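Local coordinates for alpha-L-rhamnosidase (Aspergillus terreus, PDB 6GSZ), which probably hydrolyses terminal non-reducing alpha-L-rhamnose residues from alpha-L-rhamnosides, as a calcium-binding, glycosylated glycoside hydrolase, at residues W494-H505 with I513-E521; P523-V532 with G554-V564. One frame throughout, in Å; residues are numbered along the deposited sequence.

Interaction 1: W494-H505 with I513-E521; sequences WLKDARSEQLNH and IPNIHGNGE. With NAG (2-acetamido-2-deoxy-beta-D-glucopyranose), chain B.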
loop_
_atom_site.group_PDB
_atom_site.type_symbol
_atom_site.label_atom_id
_atom_site.label_comp_id
_atom_site.label_asym_id
_atom_site.label_seq_id
_atom_site.Cartn_x
_atom_site.Cartn_y
_atom_site.Cartn_z
ATOM N N TRP A 494 -1.406 -9.157 1.191
ATOM C CA TRP A 494 -0.634 -9.327 -0.036
ATOM C C TRP A 494 0.310 -10.524 0.064
ATOM O O TRP A 494 0.487 -11.321 -0.868
ATOM C CB TRP A 494 0.063 -8.030 -0.416
ATOM C CG TRP A 494 0.769 -8.084 -1.721
ATOM C CD1 TRP A 494 0.193 -8.073 -2.959
ATOM C CD2 TRP A 494 2.175 -8.180 -1.957
ATOM N NE1 TRP A 494 1.163 -8.134 -3.931
ATOM C CE2 TRP A 494 2.395 -8.236 -3.351
ATOM C CE3 TRP A 494 3.292 -8.263 -1.110
ATOM C CZ2 TRP A 494 3.661 -8.343 -3.930
ATOM C CZ3 TRP A 494 4.538 -8.388 -1.676
ATOM C CH2 TRP A 494 4.726 -8.443 -3.061
ATOM N N LEU A 495 1.001 -10.625 1.222
ATOM C CA LEU A 495 1.965 -11.677 1.414
ATOM C C LEU A 495 1.336 -13.073 1.542
ATOM O O LEU A 495 1.997 -14.062 1.176
ATOM C CB LEU A 495 2.883 -11.361 2.597
ATOM C CG LEU A 495 3.916 -10.252 2.316
ATOM C CD1 LEU A 495 4.486 -9.717 3.611
ATOM C CD2 LEU A 495 5.020 -10.776 1.409
ATOM N N LYS A 496 0.067 -13.147 2.003
ATOM C CA LYS A 496 -0.645 -14.425 1.932
ATOM C C LYS A 496 -0.786 -14.902 0.471
ATOM O O LYS A 496 -0.572 -16.067 0.148
ATOM C CB LYS A 496 -2.043 -14.288 2.566
ATOM C CG LYS A 496 -1.986 -14.158 4.076
ATOM C CD LYS A 496 -3.369 -13.956 4.674
ATOM C CE LYS A 496 -3.307 -13.942 6.178
ATOM N NZ LYS A 496 -4.635 -13.622 6.755
ATOM N N ASP A 497 -1.131 -13.952 -0.389
ATOM C CA ASP A 497 -1.291 -14.264 -1.827
ATOM C C ASP A 497 0.060 -14.615 -2.431
ATOM O O ASP A 497 0.179 -15.560 -3.233
ATOM C CB ASP A 497 -2.003 -13.138 -2.567
ATOM C CG ASP A 497 -3.480 -13.035 -2.200
ATOM O OD1 ASP A 497 -3.999 -13.959 -1.501
ATOM O OD2 ASP A 497 -4.098 -12.016 -2.640
ATOM N N ALA A 498 1.121 -13.890 -2.008
ATOM C CA ALA A 498 2.442 -14.178 -2.550
ATOM C C ALA A 498 2.778 -15.659 -2.262
ATOM O O ALA A 498 3.312 -16.376 -3.113
ATOM C CB ALA A 498 3.476 -13.245 -1.959
ATOM N N ARG A 499 2.519 -16.106 -1.014
ATOM C CA ARG A 499 2.800 -17.456 -0.588
ATOM C C ARG A 499 1.979 -18.458 -1.429
ATOM O O ARG A 499 2.520 -19.459 -1.895
ATOM C CB ARG A 499 2.540 -17.597 0.917
ATOM C CG ARG A 499 2.712 -18.999 1.462
ATOM C CD ARG A 499 4.087 -19.565 1.148
ATOM N NE ARG A 499 4.348 -20.744 1.943
ATOM C CZ ARG A 499 5.325 -21.636 1.702
ATOM N NH1 ARG A 499 6.128 -21.448 0.653
ATOM N NH2 ARG A 499 5.475 -22.659 2.541
ATOM N N SER A 500 0.664 -18.229 -1.557
ATOM C CA SER A 500 -0.176 -19.128 -2.340
ATOM C C SER A 500 0.328 -19.257 -3.790
ATOM O O SER A 500 0.404 -20.408 -4.330
ATOM C CB SER A 500 -1.617 -18.632 -2.349
ATOM O OG SER A 500 -2.210 -18.678 -1.054
ATOM N N GLU A 501 0.702 -18.119 -4.383
ATOM C CA GLU A 501 1.166 -18.101 -5.739
ATOM C C GLU A 501 2.468 -18.898 -5.864
ATOM O O GLU A 501 2.680 -19.682 -6.806
ATOM C CB GLU A 501 1.307 -16.671 -6.250
ATOM C CG GLU A 501 -0.007 -15.903 -6.355
ATOM C CD GLU A 501 -0.901 -16.110 -7.551
ATOM O OE1 GLU A 501 -0.742 -17.140 -8.214
ATOM O OE2 GLU A 501 -1.696 -15.168 -7.767
ATOM N N GLN A 502 3.410 -18.659 -4.919
ATOM C CA GLN A 502 4.683 -19.362 -4.876
ATOM C C GLN A 502 4.484 -20.877 -4.804
ATOM O O GLN A 502 5.262 -21.641 -5.445
ATOM C CB GLN A 502 5.449 -18.832 -3.667
ATOM C CG GLN A 502 6.778 -19.556 -3.449
ATOM C CD GLN A 502 7.330 -19.312 -2.066
ATOM O OE1 GLN A 502 6.569 -19.154 -1.102
ATOM N NE2 GLN A 502 8.656 -19.284 -1.986
ATOM N N LEU A 503 3.522 -21.331 -3.997
ATOM C CA LEU A 503 3.349 -22.776 -3.821
ATOM C C LEU A 503 2.879 -23.446 -5.125
ATOM O O LEU A 503 3.031 -24.670 -5.233
ATOM C CB LEU A 503 2.389 -23.058 -2.671
ATOM C CG LEU A 503 3.023 -22.839 -1.295
ATOM C CD1 LEU A 503 1.939 -22.763 -0.219
ATOM C CD2 LEU A 503 4.073 -23.917 -0.984
ATOM N N ASN A 504 2.317 -22.687 -6.062
ATOM C CA ASN A 504 1.990 -23.241 -7.379
ATOM C C ASN A 504 2.974 -22.829 -8.465
ATOM O O ASN A 504 2.682 -22.950 -9.658
ATOM C CB ASN A 504 0.588 -22.840 -7.799
ATOM C CG ASN A 504 0.068 -23.698 -8.934
ATOM O OD1 ASN A 504 0.317 -24.919 -8.972
ATOM N ND2 ASN A 504 -0.629 -23.058 -9.852
ATOM N N HIS A 505 4.180 -22.432 -8.083
ATOM C CA HIS A 505 5.222 -21.956 -8.993
ATOM C C HIS A 505 6.586 -22.559 -8.626
ATOM O O HIS A 505 7.626 -21.905 -8.779
ATOM C CB HIS A 505 5.214 -20.418 -8.942
ATOM C CG HIS A 505 5.785 -19.711 -10.105
ATOM N ND1 HIS A 505 7.044 -19.152 -10.128
ATOM C CD2 HIS A 505 5.192 -19.310 -11.242
ATOM C CE1 HIS A 505 7.239 -18.561 -11.297
ATOM N NE2 HIS A 505 6.124 -18.626 -11.979
ATOM N N ILE A 513 2.123 -10.153 -8.160
ATOM C CA ILE A 513 1.179 -10.786 -7.253
ATOM C C ILE A 513 0.020 -9.834 -7.048
ATOM O O ILE A 513 0.199 -8.686 -6.593
ATOM C CB ILE A 513 1.805 -11.052 -5.885
ATOM C CG1 ILE A 513 3.084 -11.892 -5.966
ATOM C CG2 ILE A 513 0.802 -11.644 -4.917
ATOM C CD1 ILE A 513 2.922 -13.350 -6.411
ATOM N N PRO A 514 -1.240 -10.243 -7.332
ATOM C CA PRO A 514 -1.629 -11.552 -7.896
ATOM C C PRO A 514 -1.009 -11.848 -9.269
ATOM O O PRO A 514 -0.707 -10.913 -10.048
ATOM C CB PRO A 514 -3.145 -11.398 -8.063
ATOM C CG PRO A 514 -3.543 -10.409 -6.950
ATOM C CD PRO A 514 -2.398 -9.409 -6.978
ATOM N N ASN A 515 -0.758 -13.130 -9.495
ATOM C CA ASN A 515 -0.036 -13.556 -10.674
ATOM C C ASN A 515 -1.013 -13.758 -11.857
ATOM O O ASN A 515 -1.739 -14.741 -11.865
ATOM C CB ASN A 515 0.735 -14.832 -10.384
ATOM C CG ASN A 515 1.401 -15.404 -11.612
ATOM O OD1 ASN A 515 1.759 -14.629 -12.505
ATOM N ND2 ASN A 515 1.645 -16.727 -11.582
ATOM N N ILE A 516 -0.894 -12.902 -12.876
ATOM C CA ILE A 516 -1.712 -13.001 -14.083
ATOM C C ILE A 516 -0.946 -13.686 -15.207
ATOM O O ILE A 516 -1.482 -13.799 -16.292
ATOM C CB ILE A 516 -2.207 -11.614 -14.539
ATOM C CG1 ILE A 516 -1.055 -10.633 -14.810
ATOM C CG2 ILE A 516 -3.184 -11.099 -13.522
ATOM C CD1 ILE A 516 -1.374 -9.455 -15.692
ATOM N N HIS A 517 0.316 -14.068 -14.993
ATOM C CA HIS A 517 1.238 -14.493 -16.051
ATOM C C HIS A 517 1.474 -16.010 -16.116
ATOM O O HIS A 517 2.249 -16.465 -16.996
ATOM C CB HIS A 517 2.593 -13.779 -15.925
ATOM C CG HIS A 517 2.494 -12.302 -16.107
ATOM N ND1 HIS A 517 3.190 -11.400 -15.337
ATOM C CD2 HIS A 517 1.798 -11.553 -16.999
ATOM C CE1 HIS A 517 2.898 -10.155 -15.736
ATOM N NE2 HIS A 517 2.038 -10.228 -16.740
ATOM N N GLY A 518 0.847 -16.807 -15.260
ATOM C CA GLY A 518 1.024 -18.282 -15.354
ATOM C C GLY A 518 2.346 -18.736 -14.741
ATOM O O GLY A 518 2.857 -18.048 -13.860
ATOM N N ASN A 519 2.904 -19.865 -15.222
ATOM C CA ASN A 519 4.001 -20.511 -14.535
ATOM C C ASN A 519 5.343 -20.426 -15.290
ATOM O O ASN A 519 6.314 -21.060 -14.879
ATOM C CB ASN A 519 3.644 -21.952 -14.180
ATOM C CG ASN A 519 3.690 -22.883 -15.368
ATOM O OD1 ASN A 519 3.737 -22.430 -16.512
ATOM N ND2 ASN A 519 3.648 -24.188 -15.107
ATOM N N GLY A 520 5.442 -19.580 -16.303
ATOM C CA GLY A 520 6.603 -19.584 -17.222
ATOM C C GLY A 520 7.767 -18.705 -16.771
ATOM O O GLY A 520 8.882 -18.838 -17.290
ATOM N N GLU A 521 7.535 -17.795 -15.827
ATOM C CA GLU A 521 8.567 -16.867 -15.400
ATOM C C GLU A 521 9.640 -17.615 -14.600
ATOM O O GLU A 521 9.309 -18.362 -13.703
ATOM C CB GLU A 521 7.951 -15.747 -14.570
ATOM C CG GLU A 521 6.985 -14.905 -15.382
ATOM C CD GLU A 521 6.110 -13.964 -14.557
ATOM O OE1 GLU A 521 5.811 -12.819 -15.046
ATOM O OE2 GLU A 521 5.803 -14.326 -13.427
HETATM C C1 NAG B . -1.192 -23.759 -10.997
HETATM C C2 NAG B . -2.597 -23.217 -11.307
HETATM C C3 NAG B . -3.130 -23.818 -12.585
HETATM C C4 NAG B . -2.183 -23.606 -13.740
HETATM C C5 NAG B . -0.809 -24.146 -13.340
HETATM C C6 NAG B . 0.220 -23.814 -14.411
HETATM C C7 NAG B . -4.244 -22.496 -9.626
HETATM C C8 NAG B . -5.128 -22.968 -8.498
HETATM N N2 NAG B . -3.519 -23.470 -10.235
HETATM O O3 NAG B . -4.384 -23.216 -12.879
HETATM O O4 NAG B . -2.714 -24.342 -14.837
HETATM O O5 NAG B . -0.393 -23.469 -12.140
HETATM O O6 NAG B . 0.164 -22.389 -14.750
HETATM O O7 NAG B . -4.162 -21.304 -9.959
HETATM O O HOH W 1 -2.183 -17.091 -10.505
HETATM O O HOH W 2 1.349 -18.960 -9.242
HETATM O O HOH W 3 5.122 -16.898 -13.800
#
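Ile-513 packs against the helical segment 494-505, its branches spread between Trp-494, Ala-498 and Glu-501. Among the apolar contacts, CB of Ile-513 lies 3.8 Å from CZ2 of Trp-494, and the two side chains cross at about a right angle. CG2 turns to the backbone near Ala-498. CD1 ends against the aliphatic part of Glu-501, 3.7 Å from its CB, the two chains running past each other in opposite directions.

Two direct hydrogen bonds flank this packing. NE1 of Trp-494 donates to O of Ile-513 (2.9 Å), which lies in the indole plane although the donor stands above the carbonyl plane. With CG anti to the backbone N (chi1 -175°), the indole reaches the carbonyl of the cis peptide bond that joins Ile-513 to Pro-514. Glu-501 bends at chi2 (-81°) and presents OE2 to N of Asn-515 at 2.8 Å; the bond is nearly straight (175°) and meets the carboxylate from above its plane. Ser-177 also bonds this oxygen.

Asn-515 shapes the loop from within: OD1 accepts from N of His-517, forming an Asx turn, and ND2 donates to O of Gly-518. Water completes the junction. One molecule joins OE1 of Glu-501 to O of Asn-515, and another lies 2.7 Å from NE2 of His-505 while donating to O of Gly-518 and OE2 of Glu-521, which also accepts from N of Tyr-511.

At the outer end, ND2 of Asn-504 carries the N-linked sugar, whose C6 passes 3.5 Å from ND2 of Asn-519. The chemistry thus changes along this part of the 6-hairpin glycosidase domain: a buried apolar anchor gives way to a carboxylate whose two oxygens serve protein and water, then to hydrated loop and glycan, so polar bonds as well as packing hold the loop to its helix.

Interaction 2: P523-V532 with G554-V564; sequences PTSIWGDAIV and GAKDWVDKGIV. With NAG (2-acetamido-2-deoxy-beta-D-glucopyranose), chain D; NAG (2-acetamido-2-deoxy-beta-D-glucopyranose), chain C; BGC (beta-D-glucopyranose), chain E; BMA (beta-D-mannopyranose), chain F.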
loop_
_atom_site.group_PDB
_atom_site.type_symbol
_atom_site.label_atom_id
_atom_site.label_comp_id
_atom_site.label_asym_id
_atom_site.label_seq_id
_atom_site.Cartn_x
_atom_site.Cartn_y
_atom_site.Cartn_z
ATOM N N PRO A 523 12.992 -17.825 -11.946
ATOM C CA PRO A 523 13.272 -17.118 -10.686
ATOM C C PRO A 523 14.275 -15.967 -10.865
ATOM O O PRO A 523 15.292 -16.119 -11.546
ATOM C CB PRO A 523 13.892 -18.215 -9.814
ATOM C CG PRO A 523 13.412 -19.523 -10.432
ATOM C CD PRO A 523 13.349 -19.248 -11.903
ATOM N N THR A 524 14.002 -14.825 -10.207
ATOM C CA THR A 524 14.886 -13.646 -10.307
ATOM C C THR A 524 15.238 -13.124 -8.905
ATOM O O THR A 524 14.442 -13.173 -7.967
ATOM C CB THR A 524 14.252 -12.518 -11.128
ATOM O OG1 THR A 524 13.015 -12.063 -10.551
ATOM C CG2 THR A 524 14.043 -12.969 -12.552
ATOM N N SER A 525 16.427 -12.528 -8.833
ATOM C CA SER A 525 16.868 -11.807 -7.636
ATOM C C SER A 525 16.080 -10.502 -7.526
ATOM O O SER A 525 15.552 -10.017 -8.535
ATOM C CB SER A 525 18.336 -11.504 -7.713
ATOM O OG SER A 525 18.593 -10.527 -8.696
ATOM N N ILE A 526 15.942 -9.998 -6.300
ATOM C CA ILE A 526 15.309 -8.712 -5.917
ATOM C C ILE A 526 13.779 -8.841 -5.972
ATOM O O ILE A 526 13.129 -8.600 -4.987
ATOM C CB ILE A 526 15.831 -7.498 -6.709
ATOM C CG1 ILE A 526 17.370 -7.458 -6.732
ATOM C CG2 ILE A 526 15.238 -6.217 -6.129
ATOM C CD1 ILE A 526 17.920 -6.431 -7.667
ATOM N N TRP A 527 13.262 -9.145 -7.165
ATOM C CA TRP A 527 11.845 -9.452 -7.406
ATOM C C TRP A 527 11.491 -10.720 -6.624
ATOM O O TRP A 527 10.700 -10.624 -5.691
ATOM C CB TRP A 527 11.628 -9.570 -8.923
ATOM C CG TRP A 527 11.434 -8.232 -9.576
ATOM C CD1 TRP A 527 10.257 -7.723 -10.043
ATOM C CD2 TRP A 527 12.416 -7.206 -9.836
ATOM N NE1 TRP A 527 10.440 -6.467 -10.541
ATOM C CE2 TRP A 527 11.752 -6.110 -10.408
ATOM C CE3 TRP A 527 13.797 -7.088 -9.621
ATOM C CZ2 TRP A 527 12.399 -4.935 -10.786
ATOM C CZ3 TRP A 527 14.436 -5.916 -9.979
ATOM C CH2 TRP A 527 13.754 -4.852 -10.562
ATOM N N GLY A 528 12.155 -11.846 -6.875
ATOM C CA GLY A 528 11.825 -13.024 -6.130
ATOM C C GLY A 528 12.157 -12.887 -4.645
ATOM O O GLY A 528 11.479 -13.455 -3.784
ATOM N N ASP A 529 13.237 -12.143 -4.368
ATOM C CA ASP A 529 13.682 -11.913 -2.998
ATOM C C ASP A 529 12.650 -11.139 -2.173
ATOM O O ASP A 529 12.804 -11.076 -0.953
ATOM C CB ASP A 529 15.038 -11.228 -2.943
ATOM C CG ASP A 529 16.167 -12.144 -3.415
ATOM O OD1 ASP A 529 16.306 -13.255 -2.810
ATOM O OD2 ASP A 529 16.890 -11.703 -4.339
ATOM N N ALA A 530 11.611 -10.547 -2.795
ATOM C CA ALA A 530 10.575 -9.889 -2.016
ATOM C C ALA A 530 9.940 -10.793 -0.957
ATOM O O ALA A 530 9.467 -10.277 0.089
ATOM C CB ALA A 530 9.499 -9.338 -2.911
ATOM N N ILE A 531 9.888 -12.104 -1.246
ATOM C CA ILE A 531 9.234 -13.044 -0.324
ATOM C C ILE A 531 10.024 -13.198 0.999
ATOM O O ILE A 531 9.477 -13.744 1.970
ATOM C CB ILE A 531 8.977 -14.395 -1.030
ATOM C CG1 ILE A 531 7.922 -15.260 -0.345
ATOM C CG2 ILE A 531 10.278 -15.153 -1.276
ATOM C CD1 ILE A 531 6.575 -14.669 -0.368
ATOM N N VAL A 532 11.284 -12.740 0.992
ATOM C CA VAL A 532 12.127 -12.652 2.209
ATOM C C VAL A 532 12.113 -11.216 2.731
ATOM O O VAL A 532 11.938 -10.972 3.919
ATOM C CB VAL A 532 13.578 -13.113 1.931
ATOM C CG1 VAL A 532 14.411 -13.099 3.221
ATOM C CG2 VAL A 532 13.634 -14.501 1.318
ATOM N N GLY A 554 7.381 -19.072 3.146
ATOM C CA GLY A 554 7.674 -18.482 1.844
ATOM C C GLY A 554 9.140 -18.120 1.687
ATOM O O GLY A 554 9.787 -18.373 0.656
ATOM N N ALA A 555 9.678 -17.455 2.722
ATOM C CA ALA A 555 11.077 -17.036 2.716
ATOM C C ALA A 555 12.033 -18.239 2.642
ATOM O O ALA A 555 12.946 -18.255 1.829
ATOM C CB ALA A 555 11.337 -16.173 3.951
ATOM N N LYS A 556 11.783 -19.233 3.477
ATOM C CA LYS A 556 12.636 -20.395 3.525
ATOM C C LYS A 556 12.563 -21.214 2.226
ATOM O O LYS A 556 13.584 -21.634 1.678
ATOM C CB LYS A 556 12.293 -21.259 4.737
ATOM C CG LYS A 556 13.060 -22.573 4.808
ATOM C CD LYS A 556 12.981 -23.218 6.172
ATOM C CE LYS A 556 13.471 -24.656 6.234
ATOM N NZ LYS A 556 14.824 -24.928 5.694
ATOM N N ASP A 557 11.363 -21.398 1.676
ATOM C CA ASP A 557 11.232 -22.196 0.462
ATOM C C ASP A 557 11.886 -21.476 -0.723
ATOM O O ASP A 557 12.440 -22.138 -1.603
ATOM C CB ASP A 557 9.773 -22.484 0.128
ATOM C CG ASP A 557 9.124 -23.570 0.965
ATOM O OD1 ASP A 557 9.856 -24.323 1.656
ATOM O OD2 ASP A 557 7.863 -23.682 0.919
ATOM N N TRP A 558 11.844 -20.139 -0.748
ATOM C CA TRP A 558 12.504 -19.393 -1.792
ATOM C C TRP A 558 14.016 -19.680 -1.806
ATOM O O TRP A 558 14.609 -19.976 -2.858
ATOM C CB TRP A 558 12.226 -17.910 -1.637
ATOM C CG TRP A 558 13.069 -17.018 -2.479
ATOM C CD1 TRP A 558 14.004 -16.143 -2.035
ATOM C CD2 TRP A 558 13.087 -16.898 -3.910
ATOM N NE1 TRP A 558 14.601 -15.477 -3.066
ATOM C CE2 TRP A 558 14.040 -15.913 -4.245
ATOM C CE3 TRP A 558 12.374 -17.498 -4.964
ATOM C CZ2 TRP A 558 14.339 -15.538 -5.549
ATOM C CZ3 TRP A 558 12.683 -17.130 -6.253
ATOM C CH2 TRP A 558 13.608 -16.131 -6.550
ATOM N N VAL A 559 14.652 -19.537 -0.632
ATOM C CA VAL A 559 16.087 -19.752 -0.567
ATOM C C VAL A 559 16.393 -21.230 -0.861
ATOM O O VAL A 559 17.343 -21.540 -1.592
ATOM C CB VAL A 559 16.638 -19.295 0.776
ATOM C CG1 VAL A 559 18.095 -19.644 0.970
ATOM C CG2 VAL A 559 16.441 -17.799 0.902
ATOM N N ASP A 560 15.617 -22.142 -0.272
ATOM C CA ASP A 560 15.943 -23.543 -0.353
ATOM C C ASP A 560 15.709 -24.123 -1.764
ATOM O O ASP A 560 16.451 -25.039 -2.181
ATOM C CB ASP A 560 15.130 -24.351 0.637
ATOM C CG ASP A 560 15.504 -24.122 2.094
ATOM O OD1 ASP A 560 16.601 -23.499 2.356
ATOM O OD2 ASP A 560 14.722 -24.626 2.945
ATOM N N LYS A 561 14.618 -23.709 -2.421
ATOM C CA LYS A 561 14.118 -24.428 -3.597
ATOM C C LYS A 561 13.777 -23.517 -4.789
ATOM O O LYS A 561 13.564 -24.010 -5.912
ATOM C CB LYS A 561 12.876 -25.230 -3.194
ATOM C CG LYS A 561 13.128 -26.303 -2.149
ATOM C CD LYS A 561 11.900 -27.118 -1.780
ATOM C CE LYS A 561 12.119 -28.064 -0.627
ATOM N NZ LYS A 561 10.857 -28.784 -0.305
ATOM N N GLY A 562 13.587 -22.218 -4.533
ATOM C CA GLY A 562 13.215 -21.271 -5.576
ATOM C C GLY A 562 14.397 -20.754 -6.391
ATOM O O GLY A 562 14.398 -20.802 -7.607
ATOM N N ILE A 563 15.424 -20.254 -5.697
ATOM C CA ILE A 563 16.617 -19.762 -6.361
ATOM C C ILE A 563 17.271 -20.904 -7.151
ATOM O O ILE A 563 17.341 -22.033 -6.670
ATOM C CB ILE A 563 17.581 -19.165 -5.321
ATOM C CG1 ILE A 563 16.949 -17.916 -4.669
ATOM C CG2 ILE A 563 18.927 -18.841 -5.943
ATOM C CD1 ILE A 563 17.772 -17.292 -3.581
ATOM N N VAL A 564 17.703 -20.590 -8.388
ATOM C CA VAL A 564 18.356 -21.537 -9.278
ATOM C C VAL A 564 19.866 -21.276 -9.184
ATOM O O VAL A 564 20.324 -20.202 -9.485
ATOM C CB VAL A 564 17.852 -21.379 -10.736
ATOM C CG1 VAL A 564 18.549 -22.313 -11.708
ATOM C CG2 VAL A 564 16.380 -21.598 -10.803
HETATM C C1 NAG D . 20.059 -25.225 4.795
HETATM C C2 NAG D . 18.699 -25.980 4.951
HETATM C C3 NAG D . 18.488 -26.914 3.759
HETATM C C4 NAG D . 18.688 -26.140 2.442
HETATM C C5 NAG D . 19.929 -25.283 2.437
HETATM C C6 NAG D . 20.000 -24.326 1.245
HETATM C C7 NAG D . 17.996 -26.244 7.245
HETATM C C8 NAG D . 17.981 -27.078 8.481
HETATM N N2 NAG D . 18.607 -26.738 6.174
HETATM O O3 NAG D . 17.182 -27.498 3.826
HETATM O O4 NAG D . 18.880 -27.046 1.336
HETATM O O5 NAG D . 20.056 -24.475 3.639
HETATM O O6 NAG D . 19.133 -23.183 1.418
HETATM O O7 NAG D . 17.506 -25.093 7.259
HETATM C C1 NAG C . 17.726 -27.430 0.624
HETATM C C2 NAG C . 18.160 -27.849 -0.757
HETATM C C3 NAG C . 16.982 -28.444 -1.518
HETATM C C4 NAG C . 16.306 -29.530 -0.689
HETATM C C5 NAG C . 15.935 -29.012 0.695
HETATM C C6 NAG C . 15.391 -30.124 1.581
HETATM C C7 NAG C . 19.973 -26.512 -1.717
HETATM C C8 NAG C . 20.296 -25.253 -2.458
HETATM N N2 NAG C . 18.677 -26.720 -1.469
HETATM O O3 NAG C . 17.430 -28.986 -2.767
HETATM O O4 NAG C . 15.112 -29.901 -1.345
HETATM O O5 NAG C . 17.117 -28.509 1.311
HETATM O O6 NAG C . 15.141 -29.560 2.888
HETATM O O7 NAG C . 20.862 -27.272 -1.323
HETATM C C2 BGC E . 7.977 -2.406 -12.694
HETATM C C3 BGC E . 9.261 -3.186 -12.721
HETATM C C4 BGC E . 9.402 -4.252 -13.785
HETATM C C5 BGC E . 9.023 -3.592 -15.020
HETATM C C6 BGC E . 9.213 -4.641 -16.099
HETATM C C1 BGC E . 7.635 -1.932 -14.096
HETATM O O1 BGC E . 6.500 -1.093 -14.021
HETATM O O2 BGC E . 8.181 -1.145 -12.101
HETATM O O3 BGC E . 9.299 -3.906 -11.608
HETATM O O4 BGC E . 10.688 -4.902 -13.906
HETATM O O5 BGC E . 7.682 -3.004 -15.039
HETATM O O6 BGC E . 8.718 -4.106 -17.331
HETATM C C1 BMA F . 15.013 -31.281 -1.718
HETATM C C2 BMA F . 13.557 -31.710 -1.833
HETATM C C3 BMA F . 13.504 -33.165 -2.337
HETATM C C4 BMA F . 14.289 -33.298 -3.640
HETATM C C5 BMA F . 15.683 -32.689 -3.566
HETATM C C6 BMA F . 16.277 -32.523 -4.960
HETATM O O2 BMA F . 12.940 -30.830 -2.752
HETATM O O3 BMA F . 12.162 -33.554 -2.619
HETATM O O4 BMA F . 14.420 -34.684 -3.927
HETATM O O5 BMA F . 15.662 -31.396 -2.945
HETATM O O6 BMA F . 17.590 -31.994 -4.782
#
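Trp-558 of helix 545-562 fills the tight part of the contact, lying against the turn that leads into helix 530-542. Gly-528 covers one indole face, its CA 3.9 Å from the six-membered ring centroid in a CH-pi contact and its O also over the ring; Ile-563 covers the opposite face. CG2 of Ile-531 presses to 3.4 Å from CB of Trp-558, and CG2 of Val-532 meets CD1 at 3.8 Å.

At the ring edge, NE1 donates to OD1 of Asp-529 (2.8 Å, 166°), the carboxylate standing almost perpendicular to the indole. Ser-609 also bonds OD1, while OD2 accepts from N of Ile-526.

Pro-523 and Val-564, both partly exposed, meet at the edge of the contact, CG to CG2 at 3.6 Å. The loose side is the outward face of helix 545-562, where Lys-556 and Asp-560 form a salt bridge and both bond a sugar of an attached glycan; at the helix's C-terminal end, O of Lys-561 binds calcium. Across the turn, NE1 of Trp-527 donates to O3 of the bound glucose (3.0 Å). Asp-529, gripping both the indole and the turn's backbone, therefore couples a buried helix contact to the loop that carries this sugar-binding tryptophan.

Both interactions belong to the 6-hairpin glycosidase domain, and their centres lie 12 Å apart. Interaction 1 is partly buried and runs out to a glycosylated surface; interaction 2 is the more buried, with glycan on the outer side of its helix and calcium at the helix end. Accordingly, interaction 1 adds water bridges to its direct hydrogen bonds and packing, whereas interaction 2 centres on an enclosed indole. Helices 488-503 and 545-562 join them directly: NH1 of Arg-499 forms a salt bridge with OD2 of Asp-557 (2.8 Å), and NE2 of Gln-502 probably donates to O of Gly-554. Ala-498 also touches Ile-531, bringing helix 530-542 into the same packing, and Ser-506 and Lys-561 share the calcium.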